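Local coordinates for protein BugD (Bordetella pertussis Tohama I, PDB 2F5X) that binds aspartic acid as a periplasmic solute receptor of the tripartite tricarboxylate transporter family, presumably to deliver it for uptake, at residues 110-122 against 184-196. Residues are numbered along the deposited sequence; the frame is centred on the assembly and turned at random.
Sequences DVPMTIIARGDFP and KQVDLMCDQTTNT
Arg118 reaches along Asp187 beside the start of strand 188-192, which runs antiparallel to strand 102-117. Its CB lies near the carbonyl oxygens of Val186 and Asp187. CG, set between the backbone N and the carbonyl carbon (chi1 51°), passes the Asp187 backbone, and CD comes beside the carboxylate. NE then gives Asp187 OD1 a 2.8 Å bond, in the guanidinium plane but from above the carboxylate plane. NH1 pairs with Asp120 OD1 at 2.8 Å, while a water accepts from NH2 and gives a weak bond to Asp187 OD2, which also takes the backbone N-H of Ser141. The long arginine thus serves two acids from one flat group, one face of which is met by Phe121 CD1. Lys184, extended beyond CG, adds a longer salt bridge from NZ to Asp120 OD2 (3.6 Å).

Further along, Ile116 and Met189 bond both ways through their backbones, and their apolar side chains lie side by side, pointing alike, against helix 174-182. Thr114 OG1 meets Thr196 OG1 at 2.8 Å, a small hydroxyl pair tying strand 102-117 to helix 193-201. Gln192, at that helix's N-cap position, offers OE1 to the bound aspartic acid's nitrogen. Strand 188-192 lies between strand 102-117 and strand 141-144, parallel to the latter, with Cys190 disulfide-bonded to Cys154 of helix 150-162.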
loop_
_atom_site.group_PDB
_atom_site.type_symbol
_atom_site.label_atom_id
_atom_site.label_comp_id
_atom_site.label_asym_id
_atom_site.label_seq_id
_atom_site.Cartn_x
_atom_site.Cartn_y
_atom_site.Cartn_z
ATOM N N ASP A 110 6.772 -1.794 -6.022
ATOM C CA ASP A 110 6.830 -2.542 -4.769
ATOM C C ASP A 110 7.448 -1.606 -3.716
ATOM O O ASP A 110 8.578 -1.139 -3.880
ATOM C CB ASP A 110 7.668 -3.812 -4.981
ATOM C CG ASP A 110 7.681 -4.731 -3.777
ATOM O OD1 ASP A 110 6.955 -4.493 -2.788
ATOM O OD2 ASP A 110 8.419 -5.739 -3.745
ATOM N N VAL A 111 6.691 -1.319 -2.656
ATOM C CA VAL A 111 7.060 -0.282 -1.679
ATOM C C VAL A 111 7.311 -0.892 -0.309
ATOM O O VAL A 111 6.447 -1.591 0.218
ATOM C CB VAL A 111 5.951 0.804 -1.578
ATOM C CG1 VAL A 111 6.396 2.008 -0.720
ATOM C CG2 VAL A 111 5.545 1.278 -2.985
ATOM N N PRO A 112 8.466 -0.604 0.294
ATOM C CA PRO A 112 8.755 -1.108 1.639
ATOM C C PRO A 112 8.076 -0.252 2.699
ATOM O O PRO A 112 7.594 0.850 2.404
ATOM C CB PRO A 112 10.282 -0.998 1.732
ATOM C CG PRO A 112 10.626 0.188 0.846
ATOM C CD PRO A 112 9.580 0.199 -0.250
HETATM N N MSE A 113 8.021 -0.765 3.919
HETATM C CA MSE A 113 7.409 -0.022 5.015
HETATM C C MSE A 113 8.401 0.325 6.134
HETATM O O MSE A 113 9.455 -0.316 6.276
HETATM C CB MSE A 113 6.183 -0.772 5.532
HETATM C CG MSE A 113 5.166 -1.047 4.412
HETATM SE SE MSE A 113 3.634 -1.972 5.073
HETATM C CE MSE A 113 2.771 -0.407 5.934
ATOM N N THR A 114 8.057 1.364 6.893
ATOM C CA THR A 114 8.826 1.814 8.044
ATOM C C THR A 114 7.950 1.820 9.282
ATOM O O THR A 114 6.807 2.293 9.230
ATOM C CB THR A 114 9.331 3.265 7.836
ATOM O OG1 THR A 114 8.225 4.106 7.455
ATOM C CG2 THR A 114 10.310 3.335 6.658
ATOM N N ILE A 115 8.491 1.310 10.389
ATOM C CA ILE A 115 7.849 1.425 11.701
ATOM C C ILE A 115 8.257 2.775 12.275
ATOM O O ILE A 115 9.443 3.022 12.484
ATOM C CB ILE A 115 8.308 0.285 12.652
ATOM C CG1 ILE A 115 8.045 -1.101 12.041
ATOM C CG2 ILE A 115 7.670 0.442 14.071
ATOM C CD1 ILE A 115 6.675 -1.600 12.207
ATOM N N ILE A 116 7.274 3.644 12.503
ATOM C CA ILE A 116 7.535 4.997 12.983
ATOM C C ILE A 116 6.660 5.330 14.189
ATOM O O ILE A 116 5.666 4.649 14.466
ATOM C CB ILE A 116 7.305 6.064 11.859
ATOM C CG1 ILE A 116 5.844 6.051 11.360
ATOM C CG2 ILE A 116 8.314 5.904 10.713
ATOM C CD1 ILE A 116 5.514 7.248 10.447
ATOM N N ALA A 117 7.020 6.398 14.893
ATOM C CA ALA A 117 6.209 6.883 16.000
ATOM C C ALA A 117 6.228 8.404 16.045
ATOM O O ALA A 117 7.039 9.043 15.362
ATOM C CB ALA A 117 6.707 6.300 17.320
ATOM N N ARG A 118 5.336 8.976 16.852
ATOM C CA ARG A 118 5.314 10.420 17.054
ATOM C C ARG A 118 6.702 10.900 17.488
ATOM O O ARG A 118 7.468 10.145 18.099
ATOM C CB ARG A 118 4.234 10.820 18.075
ATOM C CG ARG A 118 4.256 10.062 19.401
ATOM C CD ARG A 118 3.186 10.576 20.372
ATOM N NE ARG A 118 3.015 9.751 21.561
ATOM C CZ ARG A 118 3.693 9.905 22.694
ATOM N NH1 ARG A 118 4.633 10.846 22.794
ATOM N NH2 ARG A 118 3.434 9.109 23.734
ATOM N N GLY A 119 7.027 12.140 17.126
ATOM C CA GLY A 119 8.371 12.678 17.273
ATOM C C GLY A 119 8.939 12.671 18.681
ATOM O O GLY A 119 10.155 12.736 18.849
ATOM N N ASP A 120 8.070 12.605 19.684
ATOM C CA ASP A 120 8.498 12.589 21.080
ATOM C C ASP A 120 8.247 11.259 21.791
ATOM O O ASP A 120 8.281 11.194 23.027
ATOM C CB ASP A 120 7.826 13.724 21.855
ATOM C CG ASP A 120 6.322 13.581 21.915
ATOM O OD1 ASP A 120 5.738 12.816 21.103
ATOM O OD2 ASP A 120 5.633 14.207 22.750
ATOM N N PHE A 121 7.995 10.201 21.022
ATOM C CA PHE A 121 7.828 8.865 21.603
ATOM C C PHE A 121 9.124 8.464 22.315
ATOM O O PHE A 121 10.198 8.590 21.734
ATOM C CB PHE A 121 7.495 7.867 20.495
ATOM C CG PHE A 121 6.680 6.684 20.950
ATOM C CD1 PHE A 121 5.510 6.859 21.692
ATOM C CD2 PHE A 121 7.078 5.392 20.618
ATOM C CE1 PHE A 121 4.750 5.763 22.104
ATOM C CE2 PHE A 121 6.324 4.280 21.019
ATOM C CZ PHE A 121 5.153 4.469 21.767
ATOM N N PRO A 122 9.054 8.034 23.577
ATOM C CA PRO A 122 10.288 7.784 24.348
ATOM C C PRO A 122 11.378 6.873 23.733
ATOM O O PRO A 122 12.529 7.331 23.757
ATOM C CB PRO A 122 9.777 7.252 25.694
ATOM C CG PRO A 122 8.431 7.897 25.832
ATOM C CD PRO A 122 7.843 7.837 24.404
ATOM N N LYS A 184 0.672 14.340 17.374
ATOM C CA LYS A 184 0.807 13.589 18.632
ATOM C C LYS A 184 -0.533 13.071 19.173
ATOM O O LYS A 184 -0.677 12.855 20.379
ATOM C CB LYS A 184 1.597 14.410 19.686
ATOM C CG LYS A 184 2.989 14.782 19.181
ATOM C CD LYS A 184 3.721 15.792 20.037
ATOM C CE LYS A 184 5.111 16.020 19.451
ATOM N NZ LYS A 184 5.973 16.856 20.337
ATOM N N GLN A 185 -1.490 12.846 18.272
ATOM C CA GLN A 185 -2.817 12.329 18.625
ATOM C C GLN A 185 -2.902 10.807 18.586
ATOM O O GLN A 185 -3.857 10.221 19.116
ATOM C CB GLN A 185 -3.897 12.924 17.705
ATOM C CG GLN A 185 -4.055 14.430 17.832
ATOM C CD GLN A 185 -5.038 14.815 18.916
ATOM O OE1 GLN A 185 -4.787 14.584 20.096
ATOM N NE2 GLN A 185 -6.165 15.399 18.520
ATOM N N VAL A 186 -1.911 10.179 17.947
ATOM C CA VAL A 186 -1.783 8.725 17.892
ATOM C C VAL A 186 -0.277 8.436 17.996
ATOM O O VAL A 186 0.538 9.314 17.679
ATOM C CB VAL A 186 -2.455 8.145 16.600
ATOM C CG1 VAL A 186 -1.676 8.552 15.333
ATOM C CG2 VAL A 186 -2.605 6.628 16.686
ATOM N N ASP A 187 0.105 7.244 18.457
ATOM C CA ASP A 187 1.495 7.028 18.882
ATOM C C ASP A 187 2.401 6.354 17.872
ATOM O O ASP A 187 3.531 6.785 17.677
ATOM C CB ASP A 187 1.558 6.230 20.184
ATOM C CG ASP A 187 0.814 6.891 21.315
ATOM O OD1 ASP A 187 0.770 8.135 21.391
ATOM O OD2 ASP A 187 0.240 6.233 22.190
ATOM N N LEU A 188 1.903 5.294 17.248
ATOM C CA LEU A 188 2.748 4.337 16.530
ATOM C C LEU A 188 2.083 3.957 15.215
ATOM O O LEU A 188 0.861 3.859 15.157
ATOM C CB LEU A 188 2.879 3.094 17.424
ATOM C CG LEU A 188 3.720 1.900 16.989
ATOM C CD1 LEU A 188 5.209 2.288 16.963
ATOM C CD2 LEU A 188 3.461 0.741 17.947
HETATM N N MSE A 189 2.875 3.760 14.155
HETATM C CA MSE A 189 2.314 3.352 12.867
HETATM C C MSE A 189 3.344 2.627 12.018
HETATM O O MSE A 189 4.526 2.937 12.076
HETATM C CB MSE A 189 1.851 4.603 12.104
HETATM C CG MSE A 189 1.232 4.338 10.753
HETATM SE SE MSE A 189 0.259 5.903 10.134
HETATM C CE MSE A 189 1.698 7.114 9.574
ATOM N N CYS A 190 2.882 1.674 11.217
ATOM C CA CYS A 190 3.693 1.141 10.126
ATOM C C CYS A 190 3.136 1.689 8.839
ATOM O O CYS A 190 1.939 1.575 8.591
ATOM C CB CYS A 190 3.609 -0.380 10.090
ATOM S SG CYS A 190 4.806 -1.201 8.995
ATOM N N ASP A 191 3.990 2.287 8.015
ATOM C CA ASP A 191 3.503 3.010 6.825
ATOM C C ASP A 191 4.562 2.922 5.714
ATOM O O ASP A 191 5.732 2.607 5.980
ATOM C CB ASP A 191 3.143 4.445 7.249
ATOM C CG ASP A 191 2.495 5.288 6.147
ATOM O OD1 ASP A 191 1.984 4.780 5.115
ATOM O OD2 ASP A 191 2.424 6.524 6.288
ATOM N N GLN A 192 4.143 3.146 4.474
ATOM C CA GLN A 192 5.022 2.985 3.312
ATOM C C GLN A 192 5.975 4.152 3.152
ATOM O O GLN A 192 5.620 5.280 3.495
ATOM C CB GLN A 192 4.189 2.839 2.053
ATOM C CG GLN A 192 3.348 1.562 2.036
ATOM C CD GLN A 192 2.189 1.708 1.085
ATOM O OE1 GLN A 192 1.042 1.898 1.508
ATOM N NE2 GLN A 192 2.479 1.655 -0.191
ATOM N N THR A 193 7.177 3.879 2.630
ATOM C CA THR A 193 8.183 4.930 2.417
ATOM C C THR A 193 7.734 6.042 1.461
ATOM O O THR A 193 8.246 7.155 1.526
ATOM C CB THR A 193 9.538 4.343 1.955
ATOM O OG1 THR A 193 9.360 3.581 0.750
ATOM C CG2 THR A 193 10.069 3.341 2.984
ATOM N N THR A 194 6.774 5.754 0.587
ATOM C CA THR A 194 6.208 6.787 -0.291
ATOM C C THR A 194 5.408 7.816 0.503
ATOM O O THR A 194 5.058 8.880 -0.030
ATOM C CB THR A 194 5.285 6.152 -1.334
ATOM O OG1 THR A 194 4.515 5.134 -0.688
ATOM C CG2 THR A 194 6.097 5.422 -2.412
ATOM N N ASN A 195 5.099 7.498 1.764
ATOM C CA ASN A 195 4.473 8.468 2.668
ATOM C C ASN A 195 5.364 8.942 3.822
ATOM O O ASN A 195 5.181 10.062 4.341
ATOM C CB ASN A 195 3.145 7.925 3.219
ATOM C CG ASN A 195 2.257 9.023 3.791
ATOM O OD1 ASN A 195 2.019 10.047 3.141
ATOM N ND2 ASN A 195 1.765 8.815 5.012
ATOM N N THR A 196 6.323 8.113 4.228
ATOM C CA THR A 196 7.073 8.397 5.455
ATOM C C THR A 196 8.446 9.015 5.233
ATOM O O THR A 196 9.000 9.600 6.160
ATOM C CB THR A 196 7.273 7.139 6.312
ATOM O OG1 THR A 196 8.065 6.192 5.586
ATOM C CG2 THR A 196 5.959 6.440 6.601
HETATM O O HOH W 1 1.900 6.769 24.439
#